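PDB 2Z72: protein-tyrosine-phosphatase from Shewanella sp., which probably hydrolyses phosphotyrosine at low temperature, as a calcineurin-like phosphoesterase that binds two zinc ions. Local coordinates for residues Y12-I17 with T22-C27; Q121-L126 with Q164-A169; Q152-G157 with K179-D184. All coordinates share one frame; numbering follows the deposited sequence. Where two conformers were deposited one is given.

Contact 1. Residues Y12-I17 with T22-C27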
# COMPACT_ATOMS: atom_id res chain seq x y z
N TYR A 12 -9.24 -16.30 -0.07
CA TYR A 12 -10.18 -15.24 0.22
C TYR A 12 -10.86 -15.65 1.54
O TYR A 12 -11.54 -16.65 1.60
CB TYR A 12 -11.21 -15.13 -0.89
CG TYR A 12 -10.59 -14.75 -2.23
CD1 TYR A 12 -10.13 -15.70 -3.13
CD2 TYR A 12 -10.42 -13.41 -2.59
CE1 TYR A 12 -9.58 -15.34 -4.35
CE2 TYR A 12 -9.87 -13.07 -3.77
CZ TYR A 12 -9.43 -14.02 -4.65
OH TYR A 12 -8.88 -13.59 -5.85
N VAL A 13 -10.61 -14.88 2.61
CA VAL A 13 -11.02 -15.24 3.95
C VAL A 13 -12.17 -14.37 4.41
O VAL A 13 -12.12 -13.16 4.32
CB VAL A 13 -9.83 -15.16 4.94
CG1 VAL A 13 -10.30 -15.40 6.36
CG2 VAL A 13 -8.72 -16.12 4.57
N ILE A 14 -13.23 -15.04 4.87
CA ILE A 14 -14.40 -14.38 5.48
C ILE A 14 -14.21 -14.42 6.97
O ILE A 14 -13.93 -15.50 7.52
CB ILE A 14 -15.66 -15.23 5.12
CG1 ILE A 14 -15.79 -15.38 3.62
CG2 ILE A 14 -16.85 -14.72 5.86
CD1 ILE A 14 -15.76 -14.13 2.83
N THR A 15 -14.34 -13.31 7.66
CA THR A 15 -14.19 -13.22 9.10
C THR A 15 -15.41 -12.58 9.73
O THR A 15 -15.60 -11.39 9.61
CB THR A 15 -12.92 -12.42 9.48
OG1 THR A 15 -11.80 -13.19 9.02
CG2 THR A 15 -12.80 -12.28 10.98
N PRO A 16 -16.26 -13.40 10.30
CA PRO A 16 -17.53 -12.85 10.87
C PRO A 16 -17.31 -12.19 12.17
O PRO A 16 -16.22 -12.28 12.73
CB PRO A 16 -18.33 -14.16 11.01
CG PRO A 16 -17.35 -15.20 11.33
CD PRO A 16 -16.16 -14.84 10.45
N ILE A 17 -18.27 -11.52 12.74
CA ILE A 17 -17.93 -10.80 13.97
C ILE A 17 -17.69 -11.72 15.13
O ILE A 17 -17.02 -11.36 16.10
CB ILE A 17 -19.01 -9.78 14.33
CG1 ILE A 17 -18.58 -8.86 15.48
CG2 ILE A 17 -20.29 -10.50 14.67
CD1 ILE A 17 -17.20 -8.23 15.31
N THR A 22 -13.58 -18.52 7.49
CA THR A 22 -13.67 -19.46 6.42
C THR A 22 -12.77 -19.00 5.28
O THR A 22 -12.73 -17.78 5.02
CB THR A 22 -15.11 -19.54 5.92
OG1 THR A 22 -15.99 -19.94 6.98
CG2 THR A 22 -15.25 -20.55 4.75
N ALA A 23 -12.06 -19.89 4.66
CA ALA A 23 -11.18 -19.57 3.57
C ALA A 23 -11.66 -20.24 2.27
O ALA A 23 -11.95 -21.45 2.25
CB ALA A 23 -9.76 -20.01 3.88
N TYR A 24 -11.68 -19.45 1.20
CA TYR A 24 -11.97 -19.87 -0.14
C TYR A 24 -10.67 -19.92 -0.94
O TYR A 24 -9.94 -18.92 -0.98
CB TYR A 24 -12.96 -18.95 -0.81
CG TYR A 24 -14.32 -18.92 -0.19
CD1 TYR A 24 -14.74 -17.91 0.65
CD2 TYR A 24 -15.23 -19.88 -0.39
CE1 TYR A 24 -16.00 -17.91 1.20
CE2 TYR A 24 -16.50 -19.89 0.18
CZ TYR A 24 -16.88 -18.91 0.97
OH TYR A 24 -18.10 -18.91 1.54
N TRP A 25 -10.41 -21.03 -1.61
CA TRP A 25 -9.19 -21.28 -2.35
C TRP A 25 -9.55 -21.67 -3.75
O TRP A 25 -10.45 -22.52 -3.96
CB TRP A 25 -8.38 -22.42 -1.75
CG TRP A 25 -8.14 -22.33 -0.28
CD1 TRP A 25 -9.01 -22.71 0.71
CD2 TRP A 25 -6.99 -21.86 0.42
NE1 TRP A 25 -8.49 -22.50 1.93
CE2 TRP A 25 -7.23 -21.98 1.82
CE3 TRP A 25 -5.75 -21.35 0.01
CZ2 TRP A 25 -6.28 -21.60 2.77
CZ3 TRP A 25 -4.82 -20.98 0.97
CH2 TRP A 25 -5.08 -21.11 2.36
N ILE A 26 -8.88 -21.07 -4.74
CA ILE A 26 -8.96 -21.55 -6.11
C ILE A 26 -7.78 -22.47 -6.35
O ILE A 26 -6.64 -22.03 -6.29
CB ILE A 26 -8.95 -20.41 -7.14
CG1 ILE A 26 -9.97 -19.37 -6.83
CG2 ILE A 26 -9.14 -20.98 -8.54
CD1 ILE A 26 -11.38 -19.89 -6.56
N CYS A 27 -8.07 -23.76 -6.54
CA CYS A 27 -7.03 -24.78 -6.70
C CYS A 27 -7.28 -25.50 -8.02
O CYS A 27 -8.27 -26.24 -8.13
CB CYS A 27 -7.06 -25.74 -5.52
SG CYS A 27 -7.04 -24.97 -3.91

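Contact 2. Residues Q121-L126 with Q164-A169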
# COMPACT_ATOMS: atom_id res chain seq x y z
N GLN A 121 -0.35 -11.52 -9.11
CA GLN A 121 -0.03 -12.07 -7.81
C GLN A 121 -0.55 -11.17 -6.71
O GLN A 121 0.09 -10.95 -5.66
CB GLN A 121 1.48 -12.28 -7.61
CG GLN A 121 2.18 -13.09 -8.70
CD GLN A 121 3.68 -13.23 -8.42
OE1 GLN A 121 4.42 -12.27 -8.58
NE2 GLN A 121 4.05 -14.40 -7.94
N VAL A 122 -1.78 -10.68 -6.88
CA VAL A 122 -2.36 -9.73 -5.90
C VAL A 122 -2.48 -10.34 -4.54
O VAL A 122 -2.12 -9.72 -3.53
CB VAL A 122 -3.66 -9.14 -6.43
CG1 VAL A 122 -4.34 -8.29 -5.37
CG2 VAL A 122 -3.45 -8.32 -7.70
N ASN A 123 -3.08 -11.53 -4.40
CA ASN A 123 -3.25 -12.10 -3.09
C ASN A 123 -1.95 -12.48 -2.44
O ASN A 123 -1.85 -12.43 -1.19
CB ASN A 123 -4.24 -13.26 -3.12
CG ASN A 123 -5.65 -12.75 -3.34
OD1 ASN A 123 -6.11 -11.87 -2.63
ND2 ASN A 123 -6.35 -13.30 -4.35
N GLU A 124 -0.95 -12.89 -3.18
CA GLU A 124 0.38 -13.14 -2.65
C GLU A 124 0.91 -11.86 -2.00
O GLU A 124 1.45 -11.91 -0.91
CB GLU A 124 1.33 -13.63 -3.73
CG GLU A 124 0.99 -15.03 -4.28
CD GLU A 124 -0.20 -15.16 -5.17
OE1 GLU A 124 -0.77 -14.19 -5.68
OE2 GLU A 124 -0.61 -16.36 -5.35
N VAL A 125 0.80 -10.73 -2.68
CA VAL A 125 1.23 -9.48 -2.10
C VAL A 125 0.45 -9.15 -0.87
O VAL A 125 1.02 -8.75 0.18
CB VAL A 125 1.19 -8.32 -3.11
CG1 VAL A 125 1.67 -7.04 -2.41
CG2 VAL A 125 2.06 -8.61 -4.31
N LEU A 126 -0.89 -9.27 -0.92
CA LEU A 126 -1.70 -8.89 0.22
C LEU A 126 -1.36 -9.69 1.45
O LEU A 126 -1.15 -9.15 2.55
CB LEU A 126 -3.19 -9.02 -0.16
CG LEU A 126 -3.75 -7.98 -1.13
CD1 LEU A 126 -5.09 -8.43 -1.64
CD2 LEU A 126 -3.91 -6.60 -0.49
N GLN A 164 -7.42 -10.24 -15.69
CA GLN A 164 -8.45 -11.19 -16.17
C GLN A 164 -8.51 -12.44 -15.45
O GLN A 164 -9.51 -13.15 -15.30
CB GLN A 164 -8.07 -11.48 -17.64
CG GLN A 164 -9.07 -12.36 -18.37
CD GLN A 164 -8.61 -12.54 -19.79
OE1 GLN A 164 -7.47 -13.04 -19.99
NE2 GLN A 164 -9.40 -12.22 -20.78
N ARG A 165 -7.49 -12.95 -14.86
CA ARG A 165 -7.30 -14.20 -14.13
C ARG A 165 -8.26 -14.25 -12.95
O ARG A 165 -8.65 -15.35 -12.53
CB ARG A 165 -5.91 -14.58 -13.61
CG ARG A 165 -5.38 -13.79 -12.39
CD ARG A 165 -3.90 -14.07 -12.13
NE ARG A 165 -3.77 -15.47 -11.76
CZ ARG A 165 -3.69 -15.98 -10.56
NH1 ARG A 165 -3.58 -15.24 -9.47
NH2 ARG A 165 -3.69 -17.32 -10.43
N TYR A 166 -8.63 -13.10 -12.40
CA TYR A 166 -9.48 -13.05 -11.22
C TYR A 166 -10.93 -13.32 -11.56
O TYR A 166 -11.77 -13.45 -10.67
CB TYR A 166 -9.27 -11.74 -10.40
CG TYR A 166 -7.82 -11.76 -9.89
CD1 TYR A 166 -6.86 -10.86 -10.33
CD2 TYR A 166 -7.42 -12.75 -8.96
CE1 TYR A 166 -5.57 -10.94 -9.83
CE2 TYR A 166 -6.11 -12.83 -8.51
CZ TYR A 166 -5.18 -11.92 -8.95
OH TYR A 166 -3.88 -12.00 -8.55
N ASP A 167 -11.21 -13.46 -12.86
CA ASP A 167 -12.58 -13.91 -13.21
C ASP A 167 -12.86 -15.35 -12.73
O ASP A 167 -14.01 -15.71 -12.56
CB ASP A 167 -12.81 -13.83 -14.74
CG ASP A 167 -12.86 -12.49 -15.35
OD1 ASP A 167 -12.92 -12.36 -16.60
OD2 ASP A 167 -12.86 -11.48 -14.61
N ILE A 168 -11.82 -16.15 -12.56
CA ILE A 168 -12.02 -17.49 -12.03
C ILE A 168 -12.57 -17.39 -10.62
O ILE A 168 -13.61 -17.96 -10.24
CB ILE A 168 -10.73 -18.35 -12.11
CG1 ILE A 168 -10.21 -18.57 -13.54
CG2 ILE A 168 -10.97 -19.69 -11.41
CD1 ILE A 168 -11.22 -19.29 -14.40
N ALA A 169 -11.91 -16.59 -9.75
CA ALA A 169 -12.35 -16.45 -8.37
C ALA A 169 -13.74 -15.85 -8.32
O ALA A 169 -14.58 -16.32 -7.53
CB ALA A 169 -11.36 -15.59 -7.61
O HOH W 1 -3.33 -13.76 -6.52
O HOH W 2 -2.08 -16.79 -7.49

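Contact 3. Residues Q152-G157 with K179-D184. Unlike the reference sequence in segment 179-184: Ser-182 (reference Gly).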
# COMPACT_ATOMS: atom_id res chain seq x y z
N GLN A 152 -8.83 2.03 -3.42
CA GLN A 152 -10.12 2.68 -3.38
C GLN A 152 -11.04 2.20 -4.52
O GLN A 152 -12.22 1.90 -4.32
CB GLN A 152 -9.97 4.21 -3.45
CG GLN A 152 -9.22 4.79 -2.26
CD GLN A 152 -8.86 6.25 -2.42
OE1 GLN A 152 -8.75 6.76 -3.53
NE2 GLN A 152 -8.70 6.93 -1.28
N MET A 153 -10.47 2.09 -5.70
CA MET A 153 -11.25 1.62 -6.86
C MET A 153 -11.79 0.22 -6.62
O MET A 153 -12.98 -0.04 -6.74
CB MET A 153 -10.40 1.67 -8.12
CG MET A 153 -10.50 3.07 -8.73
SD MET A 153 -9.82 3.17 -10.39
CE MET A 153 -8.07 3.09 -10.10
N VAL A 154 -10.92 -0.73 -6.24
CA VAL A 154 -11.34 -2.10 -6.02
C VAL A 154 -12.41 -2.16 -4.97
O VAL A 154 -13.46 -2.80 -5.15
CB VAL A 154 -10.15 -3.01 -5.70
CG1 VAL A 154 -10.60 -4.33 -5.14
CG2 VAL A 154 -9.30 -3.19 -6.98
N LEU A 155 -12.17 -1.55 -3.81
CA LEU A 155 -13.10 -1.69 -2.72
C LEU A 155 -14.45 -1.05 -3.11
O LEU A 155 -15.50 -1.55 -2.67
CB LEU A 155 -12.56 -1.11 -1.41
CG LEU A 155 -11.77 -2.09 -0.56
CD1 LEU A 155 -10.67 -2.84 -1.22
CD2 LEU A 155 -11.32 -1.28 0.68
N GLY A 156 -14.41 -0.02 -3.94
CA GLY A 156 -15.62 0.66 -4.36
C GLY A 156 -16.31 0.10 -5.59
O GLY A 156 -17.38 0.64 -5.94
N GLY A 157 -15.74 -0.89 -6.24
CA GLY A 157 -16.40 -1.44 -7.41
C GLY A 157 -15.98 -0.91 -8.75
O GLY A 157 -16.70 -1.18 -9.74
N LYS A 179 -16.50 -7.52 -3.87
CA LYS A 179 -17.05 -8.28 -2.73
C LYS A 179 -16.13 -9.37 -2.28
O LYS A 179 -16.35 -10.03 -1.25
CB LYS A 179 -18.44 -8.75 -3.10
CG LYS A 179 -19.43 -7.64 -3.24
CD LYS A 179 -19.68 -6.94 -1.91
CE LYS A 179 -20.87 -5.97 -2.11
NZ LYS A 179 -20.84 -4.94 -1.04
N LEU A 180 -15.04 -9.65 -2.98
CA LEU A 180 -13.99 -10.50 -2.46
C LEU A 180 -13.10 -9.77 -1.48
O LEU A 180 -12.28 -10.41 -0.83
CB LEU A 180 -13.17 -11.08 -3.62
CG LEU A 180 -13.91 -11.99 -4.59
CD1 LEU A 180 -13.00 -12.46 -5.72
CD2 LEU A 180 -14.45 -13.22 -3.84
N TYR A 181 -13.30 -8.48 -1.34
CA TYR A 181 -12.51 -7.61 -0.43
C TYR A 181 -13.41 -6.69 0.37
O TYR A 181 -13.00 -5.61 0.79
CB TYR A 181 -11.47 -6.77 -1.23
CG TYR A 181 -10.51 -7.72 -1.96
CD1 TYR A 181 -9.49 -8.35 -1.26
CD2 TYR A 181 -10.64 -8.05 -3.29
CE1 TYR A 181 -8.62 -9.24 -1.87
CE2 TYR A 181 -9.82 -8.92 -3.91
CZ TYR A 181 -8.80 -9.52 -3.22
OH TYR A 181 -7.95 -10.39 -3.86
N SER A 182 -14.66 -7.11 0.58
CA SER A 182 -15.64 -6.32 1.32
C SER A 182 -15.38 -6.35 2.82
O SER A 182 -14.46 -7.02 3.33
CB SER A 182 -17.03 -6.84 0.95
OG SER A 182 -17.14 -8.16 1.46
N ALA A 183 -16.22 -5.63 3.56
CA ALA A 183 -16.06 -5.56 5.01
C ALA A 183 -16.29 -6.86 5.74
O ALA A 183 -15.99 -6.96 6.94
CB ALA A 183 -17.00 -4.50 5.55
N ASP A 184 -16.83 -7.88 5.09
CA ASP A 184 -17.01 -9.18 5.66
C ASP A 184 -15.75 -10.05 5.56
O ASP A 184 -15.72 -11.14 6.11
CB ASP A 184 -18.15 -9.98 4.96
CG ASP A 184 -17.95 -10.08 3.47
OD1 ASP A 184 -18.06 -11.18 2.90
OD2 ASP A 184 -17.70 -9.05 2.80

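Contact 1. Residues Y12-I17 with T22-C27
Ile-14 and Tyr-24 meet because each swings its gamma carbon back beside its own backbone N, Ile-14 with CG1 at chi1 -57° and Tyr-24 with CG at chi1 -65°. The two strands, 8-14 and 22-27, form a beta hairpin that supplies two of the three strands of a small antiparallel sheet, and their short segments run at 160° to each other. Ile-14 lays CG1 against the edge of the tyrosine ring, near its plane, 3.5 Å from Tyr-24 CE1. Tyr-12 and Tyr-24 form a hydrogen-bonded pair, with Tyr-12 N to Tyr-24 O at 2.9 Å and Tyr-24 N to Tyr-12 O at 2.8 Å. Ile-14 and Thr-22 form a second such pair, closed by Thr-22 N to Ile-14 O at 3.0 Å. Between them Val-13 and Ala-23 make the non-hydrogen-bonded pair, their side chains on the sheet face opposite Tyr-24, where Val-13 CG2 lies 4.1 Å from Ala-23 CB. Without the ring, as with an alanine at Tyr-24, Ile-14 CG1 would probably lose its aromatic neighbour and a gap open beside Leu-31 and Thr-33 of the next strand. The ring of Tyr-12 turns toward helix 166-172, its hydroxyl bonded to Asp-9. Thr-22 O is used twice: Ile-14 N reaches it at 2.8 Å, and Val-13 CA makes a CA-H...O contact at 3.2 Å.

Contact 2. Residues Q121-L126 with Q164-A169
Val-122 and Tyr-166 are the nearest backbone positions, yet their CA atoms stand 9.5 Å apart, and the gap between helix 122-138 and helix 166-172 is spanned by the tyrosine side chain. Its hydroxyl accepts a hydrogen bond, Val-122 N to Tyr-166 OH at 3.0 Å with 152° at the hydrogen. Val-122 also sets its CG2 obliquely against the ring, 4.0 Å from Tyr-166 CE1. Water 1, in the plane of the ring at its edge, is 2.7 Å from Tyr-166 OH. The same water accepts from Asn-123 N at 3.1 Å and is hydrogen-bonded to Glu-124 OE1. Water 2 is hydrogen-bonded to Glu-124 OE2 and accepts from Arg-165 NH1 at 2.9 Å, so solvent links the opposite charges. Arg-165 CG sits over the ring centre, 3.7 Å above the plane of Tyr-166. The amide of Asn-123, whose OD1 is bonded to Tyr-181, slides past the ring in the opposite direction, its plane 82° from the ring's and ND2 4.2 Å from Tyr-166 CE2. With Gln-121 at the N-cap position, the next two backbone N-H groups are thus met by Tyr-166 OH and water 1, at the N-terminus of a helix of the calcineurin-like phosphoesterase fold.

Contact 3. Residues Q152-G157 with K179-D184
Tyr-181 is the residue of 179-184 that packs on the helix end at Val-154 and Leu-155, and the CA atoms of Tyr-181 and Leu-155 are 6.4 Å apart. The segment comes in past Leu-180, which packs on helix 166-172. At Tyr-181 three parts of the residue do the touching. CB lies 4.0 Å from Leu-155 CD1, the two side chains crossing at about a right angle. The carbonyl oxygen adds a second contact to this leucine, Tyr-181 O to Leu-155 CG at 4.0 Å, and is bonded to Arg-192. Farther out, the ring offers CD2 to Val-154 CG1 at 4.2 Å, in an oblique approach. Val-154 reaches it with the methyl that extends opposite its own backbone N, chi1 166°. The rings of Phe-116 and Tyr-177 each meet that of Tyr-181 edge-to-face, which fixes the ring from other directions, while its hydroxyl is bonded to Asn-123 OD1. After Tyr-181 the chain leads away through Ser-182 and Ala-183 toward helix 186-192. On the other segment, the helix stops in a Schellman motif at Gly-157, whose phi of 96° suits glycine and whose N bonds to Val-154 O at 3.2 Å. The contact is apolar packing of a loop tyrosine on helix 149-156, whose first residue, Asn-149 of the GNHE motif of metallophosphoesterases, is a zinc ligand.

Overall arrangement
Each pair of contact centres is about 14 Å apart, and all three lie on the same side of the chain's centre. Contact 1 closes first along the chain; contacts 2 and 3 then alternate, in the order 121-126, 152-157, 164-169 and 179-184, all within the calcineurin-like phosphoesterase range. The N-terminal hairpin rests on helix 166-172, with Ile-26 CG2 3.6 Å from Ile-168 CG2, and joins the following loop through Thr-15 N and Asp-184 O at 3.0 Å. Leu-126 CD1 packs 3.6 Å from Tyr-181 CE1, tying contact 2 to contact 3. The hairpin is thus linked, through Tyr-181 of that loop, to helix 149-156, where the Val-154 side chain is about 11 Å from a zinc ion.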